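Local coordinates for protein integral membrane indolylacetylinositol arabinosyltransferase EmbB (Mycolicibacterium smegmatis MC2 155, PDB 7BVC) that probably transfers arabinose in the polymerization of the arabinan of cell-wall arabinogalactan, as an integral membrane glycosyltransferase, at residues B[277-282]-B[333-338]; B[769-775]-B[825-829]; B[901-905]-B[917-923]. One frame throughout, in Å; residues are numbered along the deposited sequence.

From the N terminus, interaction 1 comes first: the end of helix 264-279 meets residues 333-338, closing a loop in the membrane domain that contains helices 287-294, 296-299 and 320-326 and several residues of the ethambutol pocket. Interactions 2 and 3 lie in the C-terminal domain. In interaction 2, residues 825-829 return to 769-775 across a linker without regular helix or strand; in interaction 3, 917-923 turn back on 901-905 after a short connection. The three loops run in series and neither nest nor cross. Interactions 2 and 3 reach the two outermost strands, 826-827 and 914-918, of one four-stranded sheet, centres about 24 Å apart; interaction 1 lies about 50 and 36 Å away, between centres.

Interaction 1. Residues B[277-282]-B[333-338]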
loop_
_atom_site.group_PDB
_atom_site.type_symbol
_atom_site.label_atom_id
_atom_site.label_comp_id
_atom_site.label_asym_id
_atom_site.label_seq_id
_atom_site.Cartn_x
_atom_site.Cartn_y
_atom_site.Cartn_z
ATOM N N TYR B 277 -4.911 32.115 -7.742
ATOM C CA TYR B 277 -6.143 31.771 -8.438
ATOM C C TYR B 277 -5.946 31.749 -9.948
ATOM O O TYR B 277 -6.687 31.061 -10.659
ATOM C CB TYR B 277 -7.243 32.760 -8.055
ATOM C CG TYR B 277 -8.549 32.555 -8.781
ATOM C CD1 TYR B 277 -9.391 31.505 -8.452
ATOM C CD2 TYR B 277 -8.943 33.418 -9.792
ATOM C CE1 TYR B 277 -10.582 31.317 -9.112
ATOM C CE2 TYR B 277 -10.134 33.236 -10.457
ATOM C CZ TYR B 277 -10.950 32.185 -10.113
ATOM O OH TYR B 277 -12.139 32.002 -10.775
ATOM N N VAL B 278 -4.956 32.476 -10.451
ATOM C CA VAL B 278 -4.700 32.574 -11.885
ATOM C C VAL B 278 -3.601 31.619 -12.330
ATOM O O VAL B 278 -3.785 30.848 -13.271
ATOM C CB VAL B 278 -4.362 34.032 -12.267
ATOM C CG1 VAL B 278 -4.145 34.146 -13.763
ATOM C CG2 VAL B 278 -5.467 34.965 -11.815
ATOM N N ILE B 279 -2.442 31.652 -11.664
ATOM C CA ILE B 279 -1.296 30.856 -12.091
ATOM C C ILE B 279 -1.150 29.562 -11.307
ATOM O O ILE B 279 -0.269 28.754 -11.627
ATOM C CB ILE B 279 0.011 31.667 -11.995
ATOM C CG1 ILE B 279 0.497 31.718 -10.546
ATOM C CG2 ILE B 279 -0.185 33.067 -12.547
ATOM C CD1 ILE B 279 1.845 32.367 -10.378
ATOM N N GLY B 280 -1.987 29.331 -10.303
ATOM C CA GLY B 280 -1.787 28.201 -9.421
ATOM C C GLY B 280 -2.322 26.896 -9.971
ATOM O O GLY B 280 -2.998 26.841 -10.996
ATOM N N ALA B 281 -2.002 25.822 -9.255
ATOM C CA ALA B 281 -2.427 24.486 -9.639
ATOM C C ALA B 281 -3.910 24.288 -9.341
ATOM O O ALA B 281 -4.579 25.142 -8.753
ATOM C CB ALA B 281 -1.595 23.434 -8.910
ATOM N N ASN B 282 -4.423 23.137 -9.753
ATOM C CA ASN B 282 -5.808 22.750 -9.526
ATOM C C ASN B 282 -5.851 21.407 -8.806
ATOM O O ASN B 282 -4.826 20.759 -8.588
ATOM C CB ASN B 282 -6.579 22.686 -10.846
ATOM C CG ASN B 282 -6.617 24.016 -11.562
ATOM O OD1 ASN B 282 -6.527 25.072 -10.941
ATOM N ND2 ASN B 282 -6.755 23.972 -12.881
ATOM N N SER B 333 -12.161 27.780 -17.190
ATOM C CA SER B 333 -11.558 27.452 -15.904
ATOM C C SER B 333 -11.443 28.658 -14.985
ATOM O O SER B 333 -11.396 28.487 -13.764
ATOM C CB SER B 333 -10.176 26.833 -16.117
ATOM O OG SER B 333 -9.551 26.543 -14.880
ATOM N N ILE B 334 -11.397 29.870 -15.540
ATOM C CA ILE B 334 -11.248 31.061 -14.712
ATOM C C ILE B 334 -12.576 31.525 -14.128
ATOM O O ILE B 334 -12.585 32.241 -13.120
ATOM C CB ILE B 334 -10.583 32.185 -15.527
ATOM C CG1 ILE B 334 -10.091 33.307 -14.612
ATOM C CG2 ILE B 334 -11.535 32.724 -16.581
ATOM C CD1 ILE B 334 -8.826 32.968 -13.862
ATOM N N TRP B 335 -13.699 31.123 -14.718
ATOM C CA TRP B 335 -15.020 31.555 -14.281
ATOM C C TRP B 335 -15.725 30.530 -13.404
ATOM O O TRP B 335 -16.463 30.909 -12.492
ATOM C CB TRP B 335 -15.894 31.871 -15.499
ATOM C CG TRP B 335 -17.359 31.689 -15.262
ATOM C CD1 TRP B 335 -18.124 30.632 -15.653
ATOM C CD2 TRP B 335 -18.240 32.593 -14.586
ATOM N NE1 TRP B 335 -19.425 30.819 -15.259
ATOM C CE2 TRP B 335 -19.523 32.015 -14.601
ATOM C CE3 TRP B 335 -18.066 33.833 -13.964
ATOM C CZ2 TRP B 335 -20.624 32.634 -14.022
ATOM C CZ3 TRP B 335 -19.162 34.445 -13.392
ATOM C CH2 TRP B 335 -20.424 33.846 -13.423
ATOM N N ILE B 336 -15.504 29.241 -13.649
ATOM C CA ILE B 336 -16.235 28.183 -12.964
ATOM C C ILE B 336 -15.628 27.915 -11.590
ATOM O O ILE B 336 -16.100 27.045 -10.851
ATOM C CB ILE B 336 -16.261 26.907 -13.828
ATOM C CG1 ILE B 336 -17.434 26.004 -13.438
ATOM C CG2 ILE B 336 -14.940 26.162 -13.729
ATOM C CD1 ILE B 336 -18.784 26.625 -13.671
ATOM N N ARG B 337 -14.592 28.670 -11.229
ATOM C CA ARG B 337 -13.868 28.453 -9.980
ATOM C C ARG B 337 -13.969 29.640 -9.026
ATOM O O ARG B 337 -13.106 29.807 -8.161
ATOM C CB ARG B 337 -12.403 28.136 -10.274
ATOM C CG ARG B 337 -12.124 26.665 -10.510
ATOM C CD ARG B 337 -10.775 26.449 -11.171
ATOM N NE ARG B 337 -9.732 27.293 -10.599
ATOM C CZ ARG B 337 -9.061 28.214 -11.281
ATOM N NH1 ARG B 337 -9.324 28.412 -12.563
ATOM N NH2 ARG B 337 -8.126 28.936 -10.683
ATOM N N LEU B 338 -15.006 30.460 -9.159
ATOM C CA LEU B 338 -15.176 31.649 -8.328
ATOM C C LEU B 338 -15.568 31.324 -6.886
ATOM O O LEU B 338 -15.028 31.947 -5.956
ATOM C CB LEU B 338 -16.214 32.581 -8.956
ATOM C CG LEU B 338 -15.680 33.634 -9.925
ATOM C CD1 LEU B 338 -16.799 34.556 -10.366
ATOM C CD2 LEU B 338 -14.554 34.423 -9.288
#
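At the C-terminal end of helix 264-279, the ring of Y277 packs against the guanidinium of R337 from the loop leading to helix 342-355. The guanidinium stacks on the ring with the planes tilted by 28°, and the cation-pi contact is off-centre, with R337 CZ 4.6 Å from the centroid of the Y277 ring. A bend at chi3 folds the arginine back so that NH2 rides over the rim of the ring and also donates to Y277 O at 2.6 Å, with the carbonyl oxygen close to the guanidinium plane. This carbonyl sits at a helix end, which would probably suit a cation. In this GT-C membrane domain the contact closes a 50-residue excursion carrying D285, Y288, N304 and E313 of the ethambutol pocket, the drug lying about 13 Å from the N282 side chain. That side chain lies over the guanidinium face opposite the tyrosine, at a plane angle of 43°. NE is held from elsewhere by the carbonyl of N386, while NH1 turns toward S333 in its own loop. The Y277 ring, its CG anti to N (chi1 176°), extends across to 333-338, where its hydroxyl donates to I334 O, a bond modelled too short for its length to be trusted. I334 CD1 touches Y277 CE2 at 3.7 Å, and L338 CD2 lies 3.7 Å from Y277 OH.

Interaction 2. Residues B[769-775]-B[825-829]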
loop_
_atom_site.group_PDB
_atom_site.type_symbol
_atom_site.label_atom_id
_atom_site.label_comp_id
_atom_site.label_asym_id
_atom_site.label_seq_id
_atom_site.Cartn_x
_atom_site.Cartn_y
_atom_site.Cartn_z
ATOM N N PHE B 769 20.101 -7.794 -39.385
ATOM C CA PHE B 769 18.730 -7.310 -39.449
ATOM C C PHE B 769 17.923 -8.153 -40.424
ATOM O O PHE B 769 18.407 -8.513 -41.502
ATOM C CB PHE B 769 18.688 -5.838 -39.865
ATOM C CG PHE B 769 18.937 -4.881 -38.733
ATOM C CD1 PHE B 769 20.223 -4.620 -38.302
ATOM C CD2 PHE B 769 17.883 -4.244 -38.102
ATOM C CE1 PHE B 769 20.454 -3.743 -37.263
ATOM C CE2 PHE B 769 18.109 -3.366 -37.062
ATOM C CZ PHE B 769 19.397 -3.116 -36.641
ATOM N N SER B 770 16.691 -8.468 -40.038
ATOM C CA SER B 770 15.770 -9.240 -40.850
ATOM C C SER B 770 14.419 -8.542 -40.893
ATOM O O SER B 770 14.033 -7.873 -39.928
ATOM C CB SER B 770 15.595 -10.663 -40.299
ATOM O OG SER B 770 14.908 -10.650 -39.061
ATOM N N PRO B 771 13.686 -8.668 -42.002
ATOM C CA PRO B 771 12.386 -7.977 -42.092
ATOM C C PRO B 771 11.389 -8.428 -41.037
ATOM O O PRO B 771 10.777 -7.586 -40.367
ATOM C CB PRO B 771 11.913 -8.307 -43.516
ATOM C CG PRO B 771 12.741 -9.469 -43.955
ATOM C CD PRO B 771 14.053 -9.328 -43.264
ATOM N N ASP B 772 11.206 -9.731 -40.866
ATOM C CA ASP B 772 10.328 -10.256 -39.820
ATOM C C ASP B 772 11.141 -10.639 -38.583
ATOM O O ASP B 772 11.204 -11.796 -38.169
ATOM C CB ASP B 772 9.518 -11.436 -40.349
ATOM C CG ASP B 772 10.365 -12.423 -41.127
ATOM O OD1 ASP B 772 11.590 -12.206 -41.229
ATOM O OD2 ASP B 772 9.804 -13.413 -41.638
ATOM N N GLY B 773 11.767 -9.626 -37.991
ATOM C CA GLY B 773 12.572 -9.809 -36.800
ATOM C C GLY B 773 11.937 -9.181 -35.578
ATOM O O GLY B 773 12.618 -8.551 -34.765
ATOM N N VAL B 774 10.623 -9.335 -35.453
ATOM C CA VAL B 774 9.856 -8.752 -34.355
ATOM C C VAL B 774 9.169 -9.888 -33.606
ATOM O O VAL B 774 8.822 -10.906 -34.220
ATOM C CB VAL B 774 8.838 -7.724 -34.880
ATOM C CG1 VAL B 774 8.254 -6.897 -33.747
ATOM C CG2 VAL B 774 9.478 -6.824 -35.924
ATOM N N PRO B 775 8.955 -9.774 -32.292
ATOM C CA PRO B 775 8.164 -10.791 -31.589
ATOM C C PRO B 775 6.705 -10.784 -32.013
ATOM O O PRO B 775 6.310 -10.025 -32.902
ATOM C CB PRO B 775 8.325 -10.403 -30.114
ATOM C CG PRO B 775 9.621 -9.692 -30.063
ATOM C CD PRO B 775 9.717 -8.934 -31.353
ATOM N N VAL B 825 10.043 -2.767 -42.903
ATOM C CA VAL B 825 10.454 -2.973 -41.518
ATOM C C VAL B 825 11.807 -3.678 -41.529
ATOM O O VAL B 825 12.245 -4.211 -42.549
ATOM C CB VAL B 825 9.422 -3.798 -40.709
ATOM C CG1 VAL B 825 9.608 -3.600 -39.209
ATOM C CG2 VAL B 825 7.997 -3.455 -41.107
ATOM N N ALA B 826 12.473 -3.669 -40.376
ATOM C CA ALA B 826 13.720 -4.396 -40.184
ATOM C C ALA B 826 13.943 -4.573 -38.691
ATOM O O ALA B 826 13.807 -3.615 -37.928
ATOM C CB ALA B 826 14.906 -3.662 -40.819
ATOM N N GLY B 827 14.290 -5.792 -38.280
ATOM C CA GLY B 827 14.374 -6.109 -36.871
ATOM C C GLY B 827 15.615 -6.915 -36.544
ATOM O O GLY B 827 16.217 -7.560 -37.404
ATOM N N THR B 828 15.981 -6.869 -35.262
ATOM C CA THR B 828 17.152 -7.561 -34.741
ATOM C C THR B 828 16.806 -8.826 -33.963
ATOM O O THR B 828 17.659 -9.713 -33.840
ATOM C CB THR B 828 17.958 -6.612 -33.841
ATOM O OG1 THR B 828 18.198 -5.387 -34.542
ATOM C CG2 THR B 828 19.292 -7.212 -33.450
ATOM N N TYR B 829 15.577 -8.938 -33.460
ATOM C CA TYR B 829 15.196 -10.071 -32.628
ATOM C C TYR B 829 15.368 -11.389 -33.375
ATOM O O TYR B 829 15.088 -11.489 -34.572
ATOM C CB TYR B 829 13.747 -9.912 -32.164
ATOM C CG TYR B 829 13.223 -11.047 -31.315
ATOM C CD1 TYR B 829 13.500 -11.110 -29.956
ATOM C CD2 TYR B 829 12.438 -12.047 -31.869
ATOM C CE1 TYR B 829 13.017 -12.141 -29.176
ATOM C CE2 TYR B 829 11.951 -13.081 -31.098
ATOM C CZ TYR B 829 12.244 -13.124 -29.753
ATOM O OH TYR B 829 11.760 -14.153 -28.979
#
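G827 N donates to S770 O at 2.7 Å, and S770 N answers to G827 O at 2.8 Å with a nearly straight N-H...O angle of 167°. Together they make one antiparallel hydrogen-bonded pair on the short, weakly bonded strand 826-827; A826 and T828, on either side of G827 in sequence, make backbone hydrogen bonds with V947 and I945. Residues 769-775 thus border an outermost strand of a four-stranded sheet in the C-terminal domain, whose sequence belongs to the galactose-binding-like clan. Further along, G773 and G827 approach to 4.1 Å between CA atoms, with no side chain on either to hold the backbones apart. Y829 N adds a weak bond to G773 O. The Y829 ring, swung out with CG anti to the backbone N (chi1 179°), takes P775 CG over the centre of one face in a CH-pi contact, 4.0 Å from its centroid, and meets W944 edge-to-face. At the other end T828 OG1 sits above the rim of the F769 ring, and A826 CB packs 4.1 Å from F769 CD2. The T828 side chain also touches D936, a calcium ligand, and lies about 4 Å from the ion.

Interaction 3. Residues B[901-905]-B[917-923]; sequences RVTPY and RYPRSEI
Y918 packed against V902, T903 and P904 forms the tightly packed part of this contact. The phenol runs alongside P904, pointing the same way, so that Y918 CE1 lies 3.6 Å from P904 CB, and the carbonyl carbon of T903 comes up at the ring edge, near its plane. V902 passes the ring in the opposite direction: its CG1, anti to the backbone N at chi1 -170°, reaches Y918 CD1 at 3.7 Å, while CG2 turns to I923 CG1 at 4.4 Å. Y918 arrives here because its CG stands anti to the carbonyl carbon (chi1 -53°), which brings the end of the ring nearer the other segment than its base.

Beyond P904 the backbones come together at Y905 and R917. Polar support is slight: Y905 N gives R917 O a weak bond, 3.3 Å long and bent to 128°, and P904 CA adds a C-H...O contact to the same oxygen at 3.5 Å. Side chains do more, with CB of Y905 against CB of R917 at 3.7 Å. P919 crosses the Y905 side chain at about a right angle and sets its CD in the ring plane, at the edge, 3.8 Å from Y905 CE2.

The looser, solvent side belongs to T903, whose side chain turns away, and to E922, which reaches V902 CG1 loosely from the base of its side chain and is otherwise exposed.

Strand 914-918 is outermost in its four-stranded sheet, paired with 860-866. The 901-905 segment instead leans on strand 882-889 of the other four-stranded sheet, where V902 makes a backbone hydrogen bond with L885, R901 forms a salt bridge to E886, and both V902 and I923 pack on Y887, so the contact bridges the two sheets.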
loop_
_atom_site.group_PDB
_atom_site.type_symbol
_atom_site.label_atom_id
_atom_site.label_comp_id
_atom_site.label_asym_id
_atom_site.label_seq_id
_atom_site.Cartn_x
_atom_site.Cartn_y
_atom_site.Cartn_z
ATOM N N ARG B 901 24.602 14.040 -36.094
ATOM C CA ARG B 901 23.838 12.963 -35.480
ATOM C C ARG B 901 22.872 13.564 -34.469
ATOM O O ARG B 901 23.236 14.487 -33.737
ATOM C CB ARG B 901 24.762 11.949 -34.795
ATOM C CG ARG B 901 24.049 10.733 -34.240
ATOM C CD ARG B 901 25.032 9.633 -33.881
ATOM N NE ARG B 901 25.525 8.931 -35.063
ATOM C CZ ARG B 901 26.703 9.163 -35.630
ATOM N NH1 ARG B 901 27.516 10.080 -35.123
ATOM N NH2 ARG B 901 27.070 8.476 -36.702
ATOM N N VAL B 902 21.649 13.040 -34.437
ATOM C CA VAL B 902 20.605 13.509 -33.534
ATOM C C VAL B 902 20.103 12.332 -32.710
ATOM O O VAL B 902 19.948 11.222 -33.229
ATOM C CB VAL B 902 19.440 14.171 -34.300
ATOM C CG1 VAL B 902 18.492 14.859 -33.333
ATOM C CG2 VAL B 902 19.965 15.158 -35.329
ATOM N N THR B 903 19.847 12.580 -31.410
ATOM C CA THR B 903 19.328 11.590 -30.480
ATOM C C THR B 903 17.824 11.764 -30.293
ATOM O O THR B 903 17.315 12.889 -30.306
ATOM C CB THR B 903 20.024 11.703 -29.122
ATOM O OG1 THR B 903 19.497 12.825 -28.406
ATOM C CG2 THR B 903 21.525 11.878 -29.305
ATOM N N PRO B 904 17.083 10.675 -30.105
ATOM C CA PRO B 904 15.622 10.747 -30.166
ATOM C C PRO B 904 14.992 11.229 -28.866
ATOM O O PRO B 904 15.639 11.369 -27.827
ATOM C CB PRO B 904 15.226 9.298 -30.456
ATOM C CG PRO B 904 16.273 8.508 -29.772
ATOM C CD PRO B 904 17.553 9.288 -29.943
ATOM N N TYR B 905 13.689 11.474 -28.953
ATOM C CA TYR B 905 12.850 11.855 -27.821
ATOM C C TYR B 905 11.879 10.709 -27.559
ATOM O O TYR B 905 10.798 10.652 -28.151
ATOM C CB TYR B 905 12.099 13.152 -28.109
ATOM C CG TYR B 905 12.848 14.411 -27.753
ATOM C CD1 TYR B 905 13.137 14.722 -26.433
ATOM C CD2 TYR B 905 13.249 15.302 -28.737
ATOM C CE1 TYR B 905 13.814 15.878 -26.106
ATOM C CE2 TYR B 905 13.927 16.459 -28.420
ATOM C CZ TYR B 905 14.208 16.741 -27.107
ATOM O OH TYR B 905 14.885 17.896 -26.795
ATOM N N ARG B 917 11.270 11.180 -31.914
ATOM C CA ARG B 917 11.147 12.554 -32.379
ATOM C C ARG B 917 12.521 13.159 -32.628
ATOM O O ARG B 917 13.455 12.946 -31.852
ATOM C CB ARG B 917 10.395 13.413 -31.359
ATOM C CG ARG B 917 8.905 13.128 -31.240
ATOM C CD ARG B 917 8.635 12.015 -30.246
ATOM N NE ARG B 917 7.209 11.753 -30.080
ATOM C CZ ARG B 917 6.500 12.143 -29.028
ATOM N NH1 ARG B 917 7.084 12.812 -28.045
ATOM N NH2 ARG B 917 5.206 11.863 -28.957
ATOM N N TYR B 918 12.633 13.922 -33.713
ATOM C CA TYR B 918 13.836 14.694 -34.013
ATOM C C TYR B 918 13.374 16.072 -34.466
ATOM O O TYR B 918 12.906 16.231 -35.605
ATOM C CB TYR B 918 14.688 14.019 -35.085
ATOM C CG TYR B 918 15.029 12.577 -34.787
ATOM C CD1 TYR B 918 15.960 12.252 -33.813
ATOM C CD2 TYR B 918 14.421 11.543 -35.482
ATOM C CE1 TYR B 918 16.275 10.938 -33.541
ATOM C CE2 TYR B 918 14.727 10.226 -35.213
ATOM C CZ TYR B 918 15.655 9.932 -34.241
ATOM O OH TYR B 918 15.968 8.621 -33.967
ATOM N N PRO B 919 13.453 17.079 -33.602
ATOM C CA PRO B 919 13.042 18.423 -34.011
ATOM C C PRO B 919 13.951 18.956 -35.102
ATOM O O PRO B 919 15.166 18.742 -35.089
ATOM C CB PRO B 919 13.174 19.242 -32.723
ATOM C CG PRO B 919 14.145 18.481 -31.888
ATOM C CD PRO B 919 13.918 17.040 -32.206
ATOM N N ARG B 920 13.351 19.659 -36.057
ATOM C CA ARG B 920 14.120 20.178 -37.179
ATOM C C ARG B 920 14.885 21.450 -36.834
ATOM O O ARG B 920 15.387 22.122 -37.740
ATOM C CB ARG B 920 13.210 20.425 -38.385
ATOM C CG ARG B 920 13.875 20.061 -39.702
ATOM C CD ARG B 920 13.203 20.715 -40.889
ATOM N NE ARG B 920 11.840 20.237 -41.085
ATOM C CZ ARG B 920 11.086 20.565 -42.126
ATOM N NH1 ARG B 920 11.564 21.365 -43.068
ATOM N NH2 ARG B 920 9.855 20.087 -42.231
ATOM N N SER B 921 14.983 21.795 -35.552
ATOM C CA SER B 921 15.854 22.880 -35.122
ATOM C C SER B 921 17.277 22.406 -34.874
ATOM O O SER B 921 18.220 23.188 -35.044
ATOM C CB SER B 921 15.300 23.532 -33.851
ATOM O OG SER B 921 15.235 22.601 -32.786
ATOM N N GLU B 922 17.451 21.145 -34.476
ATOM C CA GLU B 922 18.791 20.583 -34.345
ATOM C C GLU B 922 19.450 20.438 -35.709
ATOM O O GLU B 922 20.620 20.797 -35.890
ATOM C CB GLU B 922 18.725 19.230 -33.637
ATOM C CG GLU B 922 17.703 19.157 -32.517
ATOM C CD GLU B 922 18.250 19.644 -31.194
ATOM O OE1 GLU B 922 19.434 20.042 -31.148
ATOM O OE2 GLU B 922 17.499 19.630 -30.198
ATOM N N ILE B 923 18.716 19.903 -36.679
ATOM C CA ILE B 923 19.199 19.753 -38.047
ATOM C C ILE B 923 19.372 21.141 -38.651
ATOM O O ILE B 923 18.398 21.906 -38.728
ATOM C CB ILE B 923 18.237 18.891 -38.879
ATOM C CG1 ILE B 923 17.668 17.761 -38.021
ATOM C CG2 ILE B 923 18.940 18.315 -40.086
ATOM C CD1 ILE B 923 16.633 16.923 -38.727
#